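Local coordinates for peptidase M16 domain protein (Alicyclobacillus acidocaldarius subsp. acidocaldarius DSM 446, PDB 4XEA) that is probably a zinc-type metallopeptidase of family M16, here with nickel in its metal site, that would cleave peptide bonds, at residues D145-M150 against H242-P247; L152-Y157 against P161-I166. All blocks are in the same frame, centred on the assembly; numbering follows the deposited sequence.

Interaction 1 (D145-M150 against H242-P247); sequences DRRAYM and HWMHFP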
ATOM      1  N   ASP A 145      -3.897 -16.889  -4.851  1.00 75.21           N
ATOM      2  CA  ASP A 145      -3.099 -16.598  -3.657  1.00 71.67           C
ATOM      3  C   ASP A 145      -3.791 -17.144  -2.426  1.00 67.77           C
ATOM      4  O   ASP A 145      -3.164 -17.818  -1.599  1.00 63.89           O
ATOM      5  CB  ASP A 145      -2.856 -15.103  -3.478  1.00 73.65           C
ATOM      6  CG  ASP A 145      -2.135 -14.492  -4.651  1.00 79.38           C
ATOM      7  OD1 ASP A 145      -1.493 -15.255  -5.398  1.00 82.29           O
ATOM      8  OD2 ASP A 145      -2.209 -13.258  -4.829  1.00 84.41           O
ATOM      9  N   ARG A 146      -5.086 -16.862  -2.318  1.00 67.78           N
ATOM     10  CA  ARG A 146      -5.858 -17.294  -1.165  1.00 64.77           C
ATOM     11  C   ARG A 146      -5.932 -18.829  -1.133  1.00 61.12           C
ATOM     12  O   ARG A 146      -5.812 -19.444  -0.074  1.00 56.36           O
ATOM     13  CB  ARG A 146      -7.259 -16.668  -1.157  1.00 67.66           C
ATOM     14  CG  ARG A 146      -7.911 -16.705   0.255  1.00 69.12           C
ATOM     15  CD  ARG A 146      -7.473 -15.498   1.103  1.00 73.27           C
ATOM     16  NE  ARG A 146      -7.665 -15.733   2.536  1.00 75.17           N
ATOM     17  CZ  ARG A 146      -7.112 -15.003   3.520  1.00 77.24           C
ATOM     18  NH1 ARG A 146      -6.317 -13.966   3.245  1.00 80.55           N
ATOM     19  NH2 ARG A 146      -7.359 -15.305   4.792  1.00 76.04           N
ATOM     20  N   ARG A 147      -6.075 -19.429  -2.303  1.00 62.19           N
ATOM     21  CA  ARG A 147      -6.122 -20.895  -2.431  1.00 60.77           C
ATOM     22  C   ARG A 147      -4.830 -21.605  -1.942  1.00 55.95           C
ATOM     23  O   ARG A 147      -4.917 -22.526  -1.161  1.00 53.67           O
ATOM     24  CB  ARG A 147      -6.454 -21.284  -3.883  1.00 65.00           C
ATOM     25  CG  ARG A 147      -6.807 -22.761  -4.098  1.00 67.25           C
ATOM     26  CD  ARG A 147      -7.719 -23.309  -3.002  1.00 68.45           C
ATOM     27  NE  ARG A 147      -8.117 -24.680  -3.287  1.00 71.67           N
ATOM     28  CZ  ARG A 147      -9.097 -25.028  -4.114  1.00 79.03           C
ATOM     29  NH1 ARG A 147      -9.820 -24.099  -4.745  1.00 82.51           N
ATOM     30  NH2 ARG A 147      -9.355 -26.322  -4.317  1.00 81.52           N
ATOM     31  N   ALA A 148      -3.655 -21.148  -2.372  1.00 55.31           N
ATOM     32  CA  ALA A 148      -2.373 -21.730  -1.948  1.00 52.43           C
ATOM     33  C   ALA A 148      -2.194 -21.639  -0.434  1.00 49.20           C
ATOM     34  O   ALA A 148      -1.764 -22.589   0.209  1.00 45.44           O
ATOM     35  CB  ALA A 148      -1.228 -21.017  -2.633  1.00 54.05           C
ATOM     36  N   TYR A 149      -2.524 -20.467   0.098  1.00 48.62           N
ATOM     37  CA  TYR A 149      -2.523 -20.211   1.539  1.00 47.21           C
ATOM     38  C   TYR A 149      -3.449 -21.180   2.264  1.00 45.00           C
ATOM     39  O   TYR A 149      -3.042 -21.835   3.232  1.00 41.42           O
ATOM     40  CB  TYR A 149      -2.949 -18.761   1.771  1.00 48.59           C
ATOM     41  CG  TYR A 149      -3.100 -18.366   3.197  1.00 49.27           C
ATOM     42  CD1 TYR A 149      -4.363 -18.131   3.730  1.00 55.19           C
ATOM     43  CD2 TYR A 149      -2.017 -18.244   4.018  1.00 52.68           C
ATOM     44  CE1 TYR A 149      -4.531 -17.752   5.049  1.00 57.43           C
ATOM     45  CE2 TYR A 149      -2.173 -17.873   5.374  1.00 53.62           C
ATOM     46  CZ  TYR A 149      -3.423 -17.634   5.869  1.00 55.79           C
ATOM     47  OH  TYR A 149      -3.609 -17.257   7.179  1.00 58.46           O
HETATM   48  N   MSE A 150      -4.680 -21.319   1.778  1.00 46.39           N
HETATM   49  CA  MSE A 150      -5.631 -22.190   2.482  1.00 46.11           C
HETATM   50  C   MSE A 150      -5.221 -23.667   2.372  1.00 45.37           C
HETATM   51  O   MSE A 150      -5.423 -24.413   3.319  1.00 43.96           O
HETATM   52  CB  MSE A 150      -7.098 -21.957   2.050  1.00 49.07           C
HETATM   53  CG  MSE A 150      -7.719 -20.612   2.603  1.00 52.34           C
HETATM   54 SE   MSE A 150      -7.485 -20.216   4.505  0.72 56.57          SE
HETATM   55  CE  MSE A 150      -8.010 -21.985   5.194  1.00 56.40           C
ATOM     56  N   HIS A 242       2.156 -31.074  -0.292  1.00 41.83           N
ATOM     57  CA  HIS A 242       0.980 -30.978  -1.127  1.00 43.15           C
ATOM     58  C   HIS A 242       1.328 -30.208  -2.409  1.00 43.80           C
ATOM     59  O   HIS A 242       2.195 -29.305  -2.411  1.00 43.42           O
ATOM     60  CB  HIS A 242      -0.177 -30.335  -0.354  1.00 42.30           C
ATOM     61  CG  HIS A 242      -1.470 -30.297  -1.113  1.00 44.71           C
ATOM     62  ND1 HIS A 242      -2.285 -31.402  -1.247  1.00 48.42           N
ATOM     63  CD2 HIS A 242      -2.076 -29.297  -1.799  1.00 44.06           C
ATOM     64  CE1 HIS A 242      -3.345 -31.081  -1.975  1.00 50.14           C
ATOM     65  NE2 HIS A 242      -3.234 -29.817  -2.336  1.00 46.63           N
ATOM     66  N   TRP A 243       0.737 -30.636  -3.508  1.00 45.02           N
ATOM     67  CA  TRP A 243       0.728 -29.825  -4.728  1.00 45.40           C
ATOM     68  C   TRP A 243      -0.636 -29.942  -5.363  1.00 48.69           C
ATOM     69  O   TRP A 243      -1.393 -30.900  -5.115  1.00 47.01           O
ATOM     70  CB  TRP A 243       1.834 -30.212  -5.719  1.00 46.29           C
ATOM     71  CG  TRP A 243       1.871 -31.712  -6.039  1.00 45.91           C
ATOM     72  CD1 TRP A 243       2.681 -32.650  -5.462  1.00 45.34           C
ATOM     73  CD2 TRP A 243       1.032 -32.409  -6.948  1.00 48.87           C
ATOM     74  NE1 TRP A 243       2.421 -33.897  -5.983  1.00 47.90           N
ATOM     75  CE2 TRP A 243       1.418 -33.775  -6.911  1.00 48.73           C
ATOM     76  CE3 TRP A 243       0.031 -32.013  -7.844  1.00 49.11           C
ATOM     77  CZ2 TRP A 243       0.793 -34.715  -7.646  1.00 48.70           C
ATOM     78  CZ3 TRP A 243      -0.582 -32.953  -8.588  1.00 52.00           C
ATOM     79  CH2 TRP A 243      -0.197 -34.301  -8.506  1.00 51.82           C
HETATM   80  N   MSE A 244      -0.969 -28.934  -6.189  1.00 51.07           N
HETATM   81  CA  MSE A 244      -2.177 -28.991  -6.954  1.00 53.91           C
HETATM   82  C   MSE A 244      -2.007 -28.096  -8.169  1.00 55.57           C
HETATM   83  O   MSE A 244      -1.086 -27.278  -8.220  1.00 53.02           O
HETATM   84  CB  MSE A 244      -3.347 -28.558  -6.081  1.00 54.48           C
HETATM   85  CG  MSE A 244      -3.216 -27.152  -5.557  1.00 58.14           C
HETATM   86 SE   MSE A 244      -4.959 -26.419  -5.112  0.72 67.10          SE
HETATM   87  CE  MSE A 244      -6.084 -27.024  -6.594  1.00 67.95           C
ATOM     88  N   HIS A 245      -2.873 -28.311  -9.147  1.00 58.33           N
ATOM     89  CA  HIS A 245      -2.886 -27.522 -10.362  1.00 62.59           C
ATOM     90  C   HIS A 245      -4.032 -26.508 -10.302  1.00 64.28           C
ATOM     91  O   HIS A 245      -5.123 -26.805  -9.803  1.00 62.88           O
ATOM     92  CB  HIS A 245      -3.022 -28.413 -11.582  1.00 64.57           C
ATOM     93  CG  HIS A 245      -1.782 -29.191 -11.901  1.00 66.16           C
ATOM     94  ND1 HIS A 245      -1.584 -30.478 -11.461  1.00 66.82           N
ATOM     95  CD2 HIS A 245      -0.679 -28.865 -12.619  1.00 68.92           C
ATOM     96  CE1 HIS A 245      -0.418 -30.918 -11.900  1.00 68.89           C
ATOM     97  NE2 HIS A 245       0.151 -29.960 -12.607  1.00 70.40           N
ATOM     98  N   PHE A 246      -3.752 -25.316 -10.817  1.00 67.69           N
ATOM     99  CA  PHE A 246      -4.702 -24.195 -10.792  1.00 70.41           C
ATOM    100  C   PHE A 246      -4.390 -23.293 -11.989  1.00 73.69           C
ATOM    101  O   PHE A 246      -3.229 -23.224 -12.410  1.00 72.90           O
ATOM    102  CB  PHE A 246      -4.548 -23.424  -9.476  1.00 68.35           C
ATOM    103  CG  PHE A 246      -5.856 -22.940  -8.877  1.00 72.27           C
ATOM    104  CD1 PHE A 246      -6.857 -23.843  -8.526  1.00 76.60           C
ATOM    105  CD2 PHE A 246      -6.074 -21.585  -8.642  1.00 76.32           C
ATOM    106  CE1 PHE A 246      -8.065 -23.399  -7.955  1.00 78.43           C
ATOM    107  CE2 PHE A 246      -7.281 -21.125  -8.076  1.00 78.06           C
ATOM    108  CZ  PHE A 246      -8.274 -22.035  -7.729  1.00 79.11           C
ATOM    109  N   PRO A 247      -5.424 -22.635 -12.572  1.00 77.74           N
ATOM    110  CA  PRO A 247      -5.216 -21.602 -13.611  1.00 81.00           C
ATOM    111  C   PRO A 247      -4.387 -20.404 -13.115  1.00 80.45           C
ATOM    112  O   PRO A 247      -4.940 -19.363 -12.751  1.00 81.49           O
ATOM    113  CB  PRO A 247      -6.646 -21.190 -13.958  1.00 83.49           C
ATOM    114  CG  PRO A 247      -7.417 -22.450 -13.806  1.00 83.40           C
ATOM    115  CD  PRO A 247      -6.843 -23.053 -12.533  1.00 79.19           C
TER
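Arg147 lays the start of its side chain over one face of the Phe246 ring. CG is the atom that does the covering, 4.2 Å from the ring centroid and toward its CE1-CZ side, which makes a CH-pi contact. CG stands anti to the backbone N (chi1 -168°), and a bend at chi2 (42°) carries the chain off past the ring. NH1 returns near the rim, 3.7 Å from Phe246 CE1. The guanidinium does not stack on the ring, because the two planes are 64° apart. Selenomethionine Met244 meets the guanidinium from another direction. Its CE lies over one face, 4.0 Å from Arg147 NH2, and its SE is 4.0 Å from Arg147 NE. Arg147 NE forms a salt bridge with Glu151, one turn on in the same helix, and NH1 donates to the backbone O of Asn141 at the end of helix 123-141. Met244 and Phe246 both lie on strand 241-246, outermost within this chain in the mixed sheet that also holds 415-422. Ala148 and Leu152 touch strand 415-422 itself. The arrangement is a helix packed on a mixed sheet, with Arg147 reaching over the outermost strand at the surface.

Interaction 2 (L152-Y157 against P161-I166); sequences LLRAMY and PVRIDI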
ATOM      1  N   LEU A 152      -2.102 -24.783   2.387  1.00 44.80           N
ATOM      2  CA  LEU A 152      -1.063 -24.890   3.429  1.00 43.23           C
ATOM      3  C   LEU A 152      -1.692 -25.090   4.816  1.00 41.29           C
ATOM      4  O   LEU A 152      -1.384 -26.079   5.531  1.00 39.53           O
ATOM      5  CB  LEU A 152      -0.174 -23.645   3.345  1.00 44.01           C
ATOM      6  CG  LEU A 152       1.019 -23.426   4.287  1.00 44.38           C
ATOM      7  CD1 LEU A 152       0.527 -23.184   5.678  1.00 43.59           C
ATOM      8  CD2 LEU A 152       1.942 -24.564   4.209  1.00 45.08           C
ATOM      9  N   LEU A 153      -2.639 -24.224   5.177  1.00 40.23           N
ATOM     10  CA  LEU A 153      -3.322 -24.350   6.464  1.00 39.34           C
ATOM     11  C   LEU A 153      -4.054 -25.661   6.643  1.00 39.45           C
ATOM     12  O   LEU A 153      -4.017 -26.271   7.773  1.00 39.20           O
ATOM     13  CB  LEU A 153      -4.265 -23.166   6.722  1.00 39.33           C
ATOM     14  CG  LEU A 153      -3.628 -21.777   6.917  1.00 41.60           C
ATOM     15  CD1 LEU A 153      -4.695 -20.674   7.254  1.00 43.33           C
ATOM     16  CD2 LEU A 153      -2.609 -21.804   8.048  1.00 40.00           C
ATOM     17  N   ARG A 154      -4.734 -26.086   5.580  1.00 40.59           N
ATOM     18  CA  ARG A 154      -5.478 -27.322   5.583  1.00 42.15           C
ATOM     19  C   ARG A 154      -4.519 -28.535   5.745  1.00 41.96           C
ATOM     20  O   ARG A 154      -4.857 -29.498   6.419  1.00 40.47           O
ATOM     21  CB  ARG A 154      -6.335 -27.515   4.335  1.00 43.97           C
ATOM     22  CG  ARG A 154      -7.709 -26.828   4.407  1.00 48.41           C
ATOM     23  CD  ARG A 154      -8.678 -27.278   3.282  1.00 55.53           C
ATOM     24  NE  ARG A 154      -8.405 -26.756   1.937  1.00 58.93           N
ATOM     25  CZ  ARG A 154      -8.829 -25.580   1.449  1.00 62.22           C
ATOM     26  NH1 ARG A 154      -8.540 -25.247   0.190  1.00 64.86           N
ATOM     27  NH2 ARG A 154      -9.515 -24.719   2.204  1.00 60.91           N
ATOM     28  N   ALA A 155      -3.335 -28.422   5.167  1.00 41.45           N
ATOM     29  CA  ALA A 155      -2.307 -29.457   5.318  1.00 42.78           C
ATOM     30  C   ALA A 155      -1.695 -29.418   6.747  1.00 41.83           C
ATOM     31  O   ALA A 155      -1.477 -30.463   7.394  1.00 42.98           O
ATOM     32  CB  ALA A 155      -1.237 -29.278   4.231  1.00 42.56           C
HETATM   33  N   MSE A 156      -1.440 -28.214   7.241  1.00 40.52           N
HETATM   34  CA  MSE A 156      -0.776 -28.026   8.514  1.00 40.07           C
HETATM   35  C   MSE A 156      -1.614 -28.441   9.742  1.00 38.95           C
HETATM   36  O   MSE A 156      -1.085 -29.077  10.661  1.00 37.46           O
HETATM   37  CB  MSE A 156      -0.312 -26.573   8.633  1.00 38.49           C
HETATM   38  CG  MSE A 156       0.363 -26.185   9.909  1.00 40.07           C
HETATM   39 SE   MSE A 156       1.120 -24.383   9.886  0.79 42.10          SE
HETATM   40  CE  MSE A 156       2.467 -24.649   8.665  1.00 30.39           C
ATOM     41  N   TYR A 157      -2.899 -28.085   9.733  1.00 38.32           N
ATOM     42  CA  TYR A 157      -3.744 -28.166  10.911  1.00 37.44           C
ATOM     43  C   TYR A 157      -4.712 -29.341  10.795  1.00 38.76           C
ATOM     44  O   TYR A 157      -5.386 -29.522   9.788  1.00 39.10           O
ATOM     45  CB  TYR A 157      -4.466 -26.796  11.183  1.00 37.15           C
ATOM     46  CG  TYR A 157      -3.544 -25.782  11.732  1.00 35.04           C
ATOM     47  CD1 TYR A 157      -3.214 -25.765  13.092  1.00 35.70           C
ATOM     48  CD2 TYR A 157      -2.913 -24.855  10.896  1.00 33.32           C
ATOM     49  CE1 TYR A 157      -2.315 -24.807  13.624  1.00 33.83           C
ATOM     50  CE2 TYR A 157      -2.025 -23.908  11.417  1.00 33.56           C
ATOM     51  CZ  TYR A 157      -1.700 -23.913  12.753  1.00 33.27           C
ATOM     52  OH  TYR A 157      -0.796 -23.013  13.189  1.00 31.84           O
ATOM     53  N   PRO A 161      -9.618 -24.432  14.303  1.00 37.30           N
ATOM     54  CA  PRO A 161     -10.444 -23.655  13.379  1.00 38.90           C
ATOM     55  C   PRO A 161      -9.725 -22.773  12.365  1.00 38.37           C
ATOM     56  O   PRO A 161     -10.342 -22.419  11.342  1.00 39.17           O
ATOM     57  CB  PRO A 161     -11.264 -22.753  14.319  1.00 39.09           C
ATOM     58  CG  PRO A 161     -11.387 -23.542  15.569  1.00 39.05           C
ATOM     59  CD  PRO A 161     -10.057 -24.225  15.697  1.00 38.78           C
ATOM     60  N   VAL A 162      -8.458 -22.440  12.616  1.00 37.58           N
ATOM     61  CA  VAL A 162      -7.665 -21.630  11.701  1.00 37.96           C
ATOM     62  C   VAL A 162      -7.607 -22.287  10.297  1.00 39.20           C
ATOM     63  O   VAL A 162      -7.288 -21.641   9.302  1.00 40.51           O
ATOM     64  CB  VAL A 162      -6.262 -21.336  12.263  1.00 37.43           C
ATOM     65  CG1 VAL A 162      -5.377 -22.615  12.242  1.00 37.01           C
ATOM     66  CG2 VAL A 162      -5.571 -20.159  11.471  1.00 40.50           C
ATOM     67  N   ARG A 163      -7.933 -23.561  10.219  1.00 38.11           N
ATOM     68  CA  ARG A 163      -7.909 -24.268   8.942  1.00 40.92           C
ATOM     69  C   ARG A 163      -9.092 -23.966   8.030  1.00 42.46           C
ATOM     70  O   ARG A 163      -9.079 -24.349   6.860  1.00 43.82           O
ATOM     71  CB  ARG A 163      -7.774 -25.767   9.161  1.00 40.86           C
ATOM     72  CG  ARG A 163      -8.964 -26.485   9.681  1.00 40.33           C
ATOM     73  CD  ARG A 163      -8.595 -27.916  10.090  1.00 44.11           C
ATOM     74  NE  ARG A 163      -7.984 -28.671   8.962  1.00 45.92           N
ATOM     75  CZ  ARG A 163      -8.636 -29.191   7.910  1.00 51.17           C
ATOM     76  NH1 ARG A 163      -9.959 -29.081   7.763  1.00 52.03           N
ATOM     77  NH2 ARG A 163      -7.946 -29.798   6.964  1.00 51.44           N
ATOM     78  N   ILE A 164     -10.112 -23.306   8.584  1.00 42.51           N
ATOM     79  CA  ILE A 164     -11.261 -22.801   7.843  1.00 44.31           C
ATOM     80  C   ILE A 164     -11.081 -21.314   7.571  1.00 44.66           C
ATOM     81  O   ILE A 164     -10.677 -20.551   8.453  1.00 43.17           O
ATOM     82  CB  ILE A 164     -12.547 -23.016   8.644  1.00 44.74           C
ATOM     83  CG1 ILE A 164     -12.627 -24.495   9.046  1.00 46.92           C
ATOM     84  CG2 ILE A 164     -13.802 -22.660   7.803  1.00 45.97           C
ATOM     85  CD1 ILE A 164     -12.730 -25.448   7.867  1.00 50.46           C
ATOM     86  N   ASP A 165     -11.409 -20.879   6.360  1.00 46.53           N
ATOM     87  CA  ASP A 165     -11.220 -19.474   6.021  1.00 47.77           C
ATOM     88  C   ASP A 165     -12.160 -18.571   6.856  1.00 46.81           C
ATOM     89  O   ASP A 165     -13.175 -19.003   7.372  1.00 46.74           O
ATOM     90  CB  ASP A 165     -11.391 -19.216   4.514  1.00 51.72           C
ATOM     91  CG  ASP A 165     -10.657 -17.921   4.050  1.00 56.40           C
ATOM     92  OD1 ASP A 165      -9.931 -17.231   4.864  1.00 58.62           O
ATOM     93  OD2 ASP A 165     -10.828 -17.594   2.887  1.00 60.33           O
ATOM     94  N   ILE A 166     -11.781 -17.320   6.966  1.00 47.72           N
ATOM     95  CA  ILE A 166     -12.432 -16.356   7.843  1.00 48.24           C
ATOM     96  C   ILE A 166     -13.943 -16.247   7.672  1.00 51.44           C
ATOM     97  O   ILE A 166     -14.661 -16.144   8.673  1.00 51.24           O
ATOM     98  CB  ILE A 166     -11.697 -14.991   7.789  1.00 50.40           C
ATOM     99  CG1 ILE A 166     -10.306 -15.143   8.490  1.00 49.43           C
ATOM    100  CG2 ILE A 166     -12.540 -13.867   8.434  1.00 51.21           C
ATOM    101  CD1 ILE A 166      -9.307 -14.092   8.056  1.00 54.40           C
TER
HETATM  102  O   HOH W   1     -10.541 -24.928   4.697  1.00 52.58           O
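Arg163 reaches back and gives two hydrogen bonds to backbone carbonyls, one in the last turn of helix 144-156 and one just after it. NE donates to Tyr157 O at 2.9 Å, coming from above the carbonyl plane. NH2 donates to Arg154 O at 3.2 Å, closer to that carbonyl's plane, with an N-H...O angle of 155°. Both acceptors lie somewhat tilted from the guanidinium plane. A bend at chi3 (-57°) helps bring the guanidinium to these oxygens. Arg154 CG lies over one of its faces. The two guanidinium planes are 71° apart, and Arg154 turns its own charge elsewhere: NH1 forms a salt bridge with Glu151. Arg154 NH2 donates to a water at 2.7 Å, and this water donates in turn to Arg163 O, so a bridge joins the two arginines. Leu153 O accepts the helical bond from Tyr157 N. Within 161-166, Ile164 N donates to Pro161 O at 2.9 Å. Asp165 OD1 takes a weak bond from Ile166 N and a salt bridge from Arg146. With an alanine at Arg163, the Arg154 and Tyr157 carbonyls would probably lose these donors, and the tie between the helix end and the 3-10 segment would be weaker. Beside the polar groups, Val162 CG1 sits over the centre of the Tyr157 ring, 3.5 Å from the centroid. Leu153 CD1 adds an apolar contact with Val162 CG2 at 4.3 Å. The arrangement is a helix C-terminal turn whose carbonyls accept bonds from an arginine on the 3-10 segment that follows.

From the N terminus, the chain first passes His61, His65 and Glu136 of the nickel site and then enters helix 144-156. Both contacts use this helix. Interaction 2 closes first, a short loop in which 161-166 returns to 152-157. Interaction 1 closes much later, when strand 241-246 reaches 145-150. Interaction 2 is therefore nested inside the loop of interaction 1. The two also touch directly. Arg147 NE and Arg154 NH1 lie 3.5 Å apart, like charges that share Glu151. The two contacts tie the helix to the turn after it and to the mixed sheet of strands 241-246 and 415-422.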